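Local structure of SusD-like protein BACOVA_02651 (Bacteroides ovatus, 5E75) at residues Arg30-Ile43 with Asn71-Met85. The protein binds polysaccharide at the surface of the cell and probably captures xyloglucan before its transport into the periplasm for degradation. Residues are numbered along the deposited sequence; the frame is centred on the assembly and turned at random.
Sequences RAWFDYNQRSIVPI and NLSGAWSGFYSVVTM. With EDO (1,2-ethanediol), chain D.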
loop_
_atom_site.group_PDB
_atom_site.type_symbol
_atom_site.label_atom_id
_atom_site.label_comp_id
_atom_site.label_asym_id
_atom_site.label_seq_id
_atom_site.Cartn_x
_atom_site.Cartn_y
_atom_site.Cartn_z
ATOM N N ARG A 30 -9.960 13.193 3.840
ATOM C CA ARG A 30 -9.666 13.779 5.134
ATOM C C ARG A 30 -9.355 12.729 6.209
ATOM O O ARG A 30 -8.435 12.895 7.009
ATOM C CB ARG A 30 -10.852 14.655 5.562
ATOM C CG ARG A 30 -10.673 15.353 6.878
ATOM C CD ARG A 30 -11.838 16.303 7.134
ATOM N NE ARG A 30 -11.638 17.050 8.369
ATOM C CZ ARG A 30 -12.299 18.155 8.697
ATOM N NH1 ARG A 30 -13.215 18.661 7.880
ATOM N NH2 ARG A 30 -12.035 18.758 9.850
ATOM N N ALA A 31 -10.128 11.650 6.235
ATOM C CA ALA A 31 -9.924 10.605 7.224
ATOM C C ALA A 31 -8.516 10.006 7.197
ATOM O O ALA A 31 -7.964 9.691 8.248
ATOM C CB ALA A 31 -10.942 9.519 7.030
ATOM N N TRP A 32 -7.950 9.898 5.994
ATOM C CA TRP A 32 -6.658 9.240 5.760
ATOM C C TRP A 32 -5.477 10.207 5.781
ATOM O O TRP A 32 -4.319 9.782 5.722
ATOM C CB TRP A 32 -6.695 8.538 4.399
ATOM C CG TRP A 32 -7.617 7.362 4.350
ATOM C CD1 TRP A 32 -8.898 7.355 3.877
ATOM C CD2 TRP A 32 -7.343 6.025 4.795
ATOM N NE1 TRP A 32 -9.452 6.101 4.031
ATOM C CE2 TRP A 32 -8.513 5.263 4.577
ATOM C CE3 TRP A 32 -6.234 5.409 5.377
ATOM C CZ2 TRP A 32 -8.596 3.906 4.920
ATOM C CZ3 TRP A 32 -6.318 4.069 5.706
ATOM C CH2 TRP A 32 -7.483 3.331 5.467
ATOM N N PHE A 33 -5.755 11.497 5.882
ATOM C CA PHE A 33 -4.736 12.515 5.669
ATOM C C PHE A 33 -3.513 12.366 6.594
ATOM O O PHE A 33 -2.377 12.491 6.123
ATOM C CB PHE A 33 -5.352 13.920 5.800
ATOM C CG PHE A 33 -4.375 15.027 5.530
ATOM C CD1 PHE A 33 -4.121 15.459 4.234
ATOM C CD2 PHE A 33 -3.707 15.626 6.575
ATOM C CE1 PHE A 33 -3.205 16.465 3.994
ATOM C CE2 PHE A 33 -2.784 16.636 6.332
ATOM C CZ PHE A 33 -2.544 17.050 5.042
ATOM N N ASP A 34 -3.706 12.097 7.880
ATOM C CA ASP A 34 -2.573 12.059 8.808
ATOM C C ASP A 34 -1.629 10.919 8.453
ATOM O O ASP A 34 -0.450 10.980 8.764
ATOM C CB ASP A 34 -2.989 11.910 10.282
ATOM C CG ASP A 34 -3.528 13.185 10.882
ATOM O OD1 ASP A 34 -3.537 14.220 10.187
ATOM O OD2 ASP A 34 -3.931 13.134 12.070
ATOM N N TYR A 35 -2.158 9.862 7.842
ATOM C CA TYR A 35 -1.330 8.739 7.389
ATOM C C TYR A 35 -0.664 9.055 6.056
ATOM O O TYR A 35 0.555 8.926 5.932
ATOM C CB TYR A 35 -2.204 7.488 7.276
ATOM C CG TYR A 35 -1.578 6.270 6.617
ATOM C CD1 TYR A 35 -0.417 5.695 7.119
ATOM C CD2 TYR A 35 -2.181 5.668 5.516
ATOM C CE1 TYR A 35 0.128 4.561 6.533
ATOM C CE2 TYR A 35 -1.627 4.541 4.923
ATOM C CZ TYR A 35 -0.480 3.996 5.444
ATOM O OH TYR A 35 0.091 2.862 4.879
ATOM N N ASN A 36 -1.450 9.491 5.081
ATOM C CA ASN A 36 -0.918 9.786 3.759
ATOM C C ASN A 36 0.101 10.908 3.754
ATOM O O ASN A 36 0.978 10.930 2.898
ATOM C CB ASN A 36 -2.047 10.113 2.770
ATOM C CG ASN A 36 -1.584 10.081 1.340
ATOM O OD1 ASN A 36 -1.437 8.990 0.760
ATOM N ND2 ASN A 36 -1.317 11.250 0.757
ATOM N N GLN A 37 0.030 11.826 4.711
ATOM C CA GLN A 37 0.860 13.014 4.601
ATOM C C GLN A 37 2.336 12.733 4.839
ATOM O O GLN A 37 3.183 13.554 4.492
ATOM C CB GLN A 37 0.376 14.124 5.534
ATOM C CG GLN A 37 0.631 13.904 7.002
ATOM C CD GLN A 37 0.512 15.186 7.802
ATOM O OE1 GLN A 37 -0.484 15.420 8.484
ATOM N NE2 GLN A 37 1.528 16.028 7.711
ATOM N N ARG A 38 2.657 11.596 5.438
ATOM C CA ARG A 38 4.052 11.297 5.730
ATOM C C ARG A 38 4.336 9.810 5.884
ATOM O O ARG A 38 5.081 9.244 5.080
ATOM C CB ARG A 38 4.483 12.047 6.997
ATOM C CG ARG A 38 5.986 12.050 7.265
ATOM C CD ARG A 38 6.399 13.327 8.001
ATOM N NE ARG A 38 6.281 14.514 7.153
ATOM C CZ ARG A 38 7.236 14.970 6.342
ATOM N NH1 ARG A 38 8.406 14.346 6.252
ATOM N NH2 ARG A 38 7.018 16.060 5.616
ATOM N N SER A 39 3.750 9.198 6.909
ATOM C CA SER A 39 4.160 7.872 7.354
ATOM C C SER A 39 3.871 6.736 6.364
ATOM O O SER A 39 4.504 5.696 6.441
ATOM C CB SER A 39 3.536 7.550 8.708
ATOM O OG SER A 39 2.121 7.506 8.629
ATOM N N ILE A 40 2.915 6.937 5.467
ATOM C CA ILE A 40 2.603 5.938 4.457
ATOM C C ILE A 40 3.872 5.506 3.710
ATOM O O ILE A 40 4.028 4.318 3.384
ATOM C CB ILE A 40 1.516 6.464 3.499
ATOM C CG1 ILE A 40 1.060 5.361 2.549
ATOM C CG2 ILE A 40 1.998 7.702 2.727
ATOM C CD1 ILE A 40 -0.232 5.712 1.768
ATOM N N VAL A 41 4.788 6.439 3.467
ATOM C CA VAL A 41 5.982 6.150 2.663
ATOM C C VAL A 41 6.979 5.226 3.394
ATOM O O VAL A 41 7.299 4.160 2.886
ATOM C CB VAL A 41 6.633 7.464 2.179
ATOM C CG1 VAL A 41 7.954 7.219 1.448
ATOM C CG2 VAL A 41 5.667 8.237 1.286
ATOM N N PRO A 42 7.454 5.619 4.592
ATOM C CA PRO A 42 8.408 4.724 5.264
ATOM C C PRO A 42 7.775 3.432 5.765
ATOM O O PRO A 42 8.449 2.412 5.773
ATOM C CB PRO A 42 8.920 5.569 6.438
ATOM C CG PRO A 42 7.851 6.614 6.645
ATOM C CD PRO A 42 7.371 6.928 5.268
ATOM N N ILE A 43 6.514 3.439 6.169
ATOM C CA ILE A 43 5.918 2.219 6.697
ATOM C C ILE A 43 5.530 1.254 5.577
ATOM O O ILE A 43 5.883 0.073 5.616
ATOM C CB ILE A 43 4.706 2.523 7.596
ATOM C CG1 ILE A 43 5.159 3.311 8.836
ATOM C CG2 ILE A 43 4.037 1.230 8.015
ATOM C CD1 ILE A 43 4.003 3.748 9.746
ATOM N N ASN A 71 6.650 9.066 12.624
ATOM C CA ASN A 71 5.850 8.281 11.707
ATOM C C ASN A 71 4.914 7.328 12.435
ATOM O O ASN A 71 3.832 7.041 11.936
ATOM C CB ASN A 71 6.744 7.494 10.749
ATOM C CG ASN A 71 7.454 8.388 9.778
ATOM O OD1 ASN A 71 6.833 8.990 8.906
ATOM N ND2 ASN A 71 8.760 8.522 9.946
ATOM N N LEU A 72 5.317 6.841 13.606
ATOM C CA LEU A 72 4.457 5.955 14.374
ATOM C C LEU A 72 3.256 6.711 14.921
ATOM O O LEU A 72 2.138 6.233 14.831
ATOM C CB LEU A 72 5.226 5.280 15.514
ATOM C CG LEU A 72 6.403 4.402 15.084
ATOM C CD1 LEU A 72 7.098 3.857 16.320
ATOM C CD2 LEU A 72 5.927 3.269 14.191
ATOM N N SER A 73 3.494 7.890 15.491
ATOM C CA SER A 73 2.404 8.668 16.054
ATOM C C SER A 73 1.487 9.173 14.939
ATOM O O SER A 73 0.268 9.161 15.084
ATOM C CB SER A 73 2.958 9.796 16.918
ATOM O OG SER A 73 3.888 10.554 16.203
ATOM N N GLY A 74 2.057 9.579 13.811
ATOM C CA GLY A 74 1.263 10.043 12.691
ATOM C C GLY A 74 0.402 8.925 12.124
ATOM O O GLY A 74 -0.775 9.119 11.834
ATOM N N ALA A 75 0.987 7.742 11.940
ATOM C CA ALA A 75 0.226 6.618 11.381
ATOM C C ALA A 75 -0.910 6.200 12.318
ATOM O O ALA A 75 -2.043 6.013 11.881
ATOM C CB ALA A 75 1.151 5.436 11.084
ATOM N N TRP A 76 -0.579 6.098 13.599
ATOM C CA TRP A 76 -1.548 5.740 14.645
ATOM C C TRP A 76 -2.693 6.736 14.634
ATOM O O TRP A 76 -3.857 6.350 14.611
ATOM C CB TRP A 76 -0.851 5.722 16.002
ATOM C CG TRP A 76 -1.682 5.278 17.215
ATOM C CD1 TRP A 76 -2.390 6.078 18.068
ATOM C CD2 TRP A 76 -1.827 3.936 17.715
ATOM N NE1 TRP A 76 -2.957 5.315 19.059
ATOM C CE2 TRP A 76 -2.637 3.998 18.859
ATOM C CE3 TRP A 76 -1.347 2.686 17.298
ATOM C CZ2 TRP A 76 -2.987 2.859 19.588
ATOM C CZ3 TRP A 76 -1.712 1.562 18.017
ATOM C CH2 TRP A 76 -2.504 1.658 19.155
ATOM N N SER A 77 -2.357 8.023 14.619
ATOM C CA SER A 77 -3.370 9.076 14.519
ATOM C C SER A 77 -4.226 8.949 13.268
ATOM O O SER A 77 -5.447 9.080 13.332
ATOM C CB SER A 77 -2.717 10.470 14.524
ATOM O OG SER A 77 -3.710 11.497 14.389
ATOM N N GLY A 78 -3.591 8.723 12.121
ATOM C CA GLY A 78 -4.307 8.596 10.870
ATOM C C GLY A 78 -5.271 7.437 10.824
ATOM O O GLY A 78 -6.433 7.596 10.457
ATOM N N PHE A 79 -4.803 6.242 11.210
ATOM C CA PHE A 79 -5.671 5.091 11.170
ATOM C C PHE A 79 -6.816 5.275 12.162
ATOM O O PHE A 79 -7.954 4.946 11.831
ATOM C CB PHE A 79 -4.899 3.800 11.468
ATOM C CG PHE A 79 -3.857 3.451 10.430
ATOM C CD1 PHE A 79 -4.173 3.374 9.077
ATOM C CD2 PHE A 79 -2.561 3.198 10.810
ATOM C CE1 PHE A 79 -3.195 3.051 8.122
ATOM C CE2 PHE A 79 -1.589 2.883 9.867
ATOM C CZ PHE A 79 -1.912 2.805 8.529
ATOM N N TYR A 80 -6.523 5.789 13.359
ATOM C CA TYR A 80 -7.612 6.032 14.310
ATOM C C TYR A 80 -8.538 7.168 13.867
ATOM O O TYR A 80 -9.701 7.176 14.236
ATOM C CB TYR A 80 -7.105 6.198 15.758
ATOM C CG TYR A 80 -6.940 4.844 16.401
ATOM C CD1 TYR A 80 -8.052 4.095 16.750
ATOM C CD2 TYR A 80 -5.688 4.265 16.579
ATOM C CE1 TYR A 80 -7.937 2.847 17.299
ATOM C CE2 TYR A 80 -5.567 2.982 17.132
ATOM C CZ TYR A 80 -6.704 2.299 17.491
ATOM O OH TYR A 80 -6.595 1.032 18.032
ATOM N N SER A 81 -8.050 8.082 13.041
ATOM C CA SER A 81 -8.929 9.090 12.446
ATOM C C SER A 81 -9.938 8.446 11.496
ATOM O O SER A 81 -11.109 8.825 11.446
ATOM C CB SER A 81 -8.113 10.158 11.710
ATOM O OG SER A 81 -7.430 11.006 12.614
ATOM N N VAL A 82 -9.495 7.454 10.730
ATOM C CA VAL A 82 -10.418 6.696 9.889
ATOM C C VAL A 82 -11.465 5.982 10.750
ATOM O O VAL A 82 -12.669 6.030 10.459
ATOM C CB VAL A 82 -9.684 5.663 8.977
ATOM C CG1 VAL A 82 -10.691 4.886 8.142
ATOM C CG2 VAL A 82 -8.685 6.348 8.061
ATOM N N VAL A 83 -11.014 5.300 11.796
ATOM C CA VAL A 83 -11.916 4.559 12.652
ATOM C C VAL A 83 -12.939 5.493 13.279
ATOM O O VAL A 83 -14.136 5.207 13.245
ATOM C CB VAL A 83 -11.144 3.810 13.768
ATOM C CG1 VAL A 83 -12.109 3.188 14.786
ATOM C CG2 VAL A 83 -10.201 2.749 13.152
ATOM N N THR A 84 -12.481 6.595 13.865
ATOM C CA THR A 84 -13.423 7.474 14.561
ATOM C C THR A 84 -14.323 8.219 13.580
ATOM O O THR A 84 -15.504 8.437 13.883
ATOM C CB THR A 84 -12.726 8.422 15.530
ATOM O OG1 THR A 84 -11.843 9.252 14.817
ATOM C CG2 THR A 84 -11.946 7.654 16.586
ATOM N N MET A 85 -13.827 8.599 12.408
ATOM C CA MET A 85 -14.743 9.159 11.397
ATOM C C MET A 85 -15.812 8.153 10.946
ATOM O O MET A 85 -16.985 8.506 10.754
ATOM C CB MET A 85 -14.008 9.709 10.172
ATOM C CG MET A 85 -14.981 10.450 9.253
ATOM S SD MET A 85 -14.281 11.154 7.766
ATOM C CE MET A 85 -13.147 12.322 8.462
HETATM C C1 EDO D . -6.409 4.883 20.386
HETATM O O1 EDO D . -5.275 5.637 20.825
HETATM C C2 EDO D . -7.624 5.781 20.291
HETATM O O2 EDO D . -7.249 7.004 19.647
#
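With chi1 at 171°, Tyr35 sets its CG anti to its backbone N, whereas Phe79 keeps CG beside its own N; Phe79 CZ lies over one face of the Tyr35 ring, toward its rim, 3.4 Å from Tyr35 CE1. The two ring planes, 42° apart, meet obliquely. Ile40 CB lies over the opposite tyrosine face, offset toward the rim, and the phenol OH is hydrogen-bonded to Tyr423 OH. Further along, Val82 CG2 sits 3.6 Å from the centroid of the Trp32 six-membered ring and 14° off its normal, a CH-pi contact. The closest CA atoms across the contact are those of Asp34 and Gly78, 4.4 Å apart. Here the Asp34 side chain is a knob in a hole formed by Gly74, Ser77, Gly78 and Ser81, with its CB 3.6 Å from Gly78 CA. This packs the short helix 33-36 against helix 70-95 in the helical part of the SusD-family fold. Ser77 OG donates to the anti lone pair of Asp34 OD2 at 2.8 Å, while Ser77 O accepts from Ser81 N and Ser81 OG on opposite faces of its carbonyl plane. Beyond the hole, Ala75 CB contacts Ile43 CD1 at 3.6 Å. Asn71 OD1, buried without a polar partner, lies 3.4 Å from Pro42 CG.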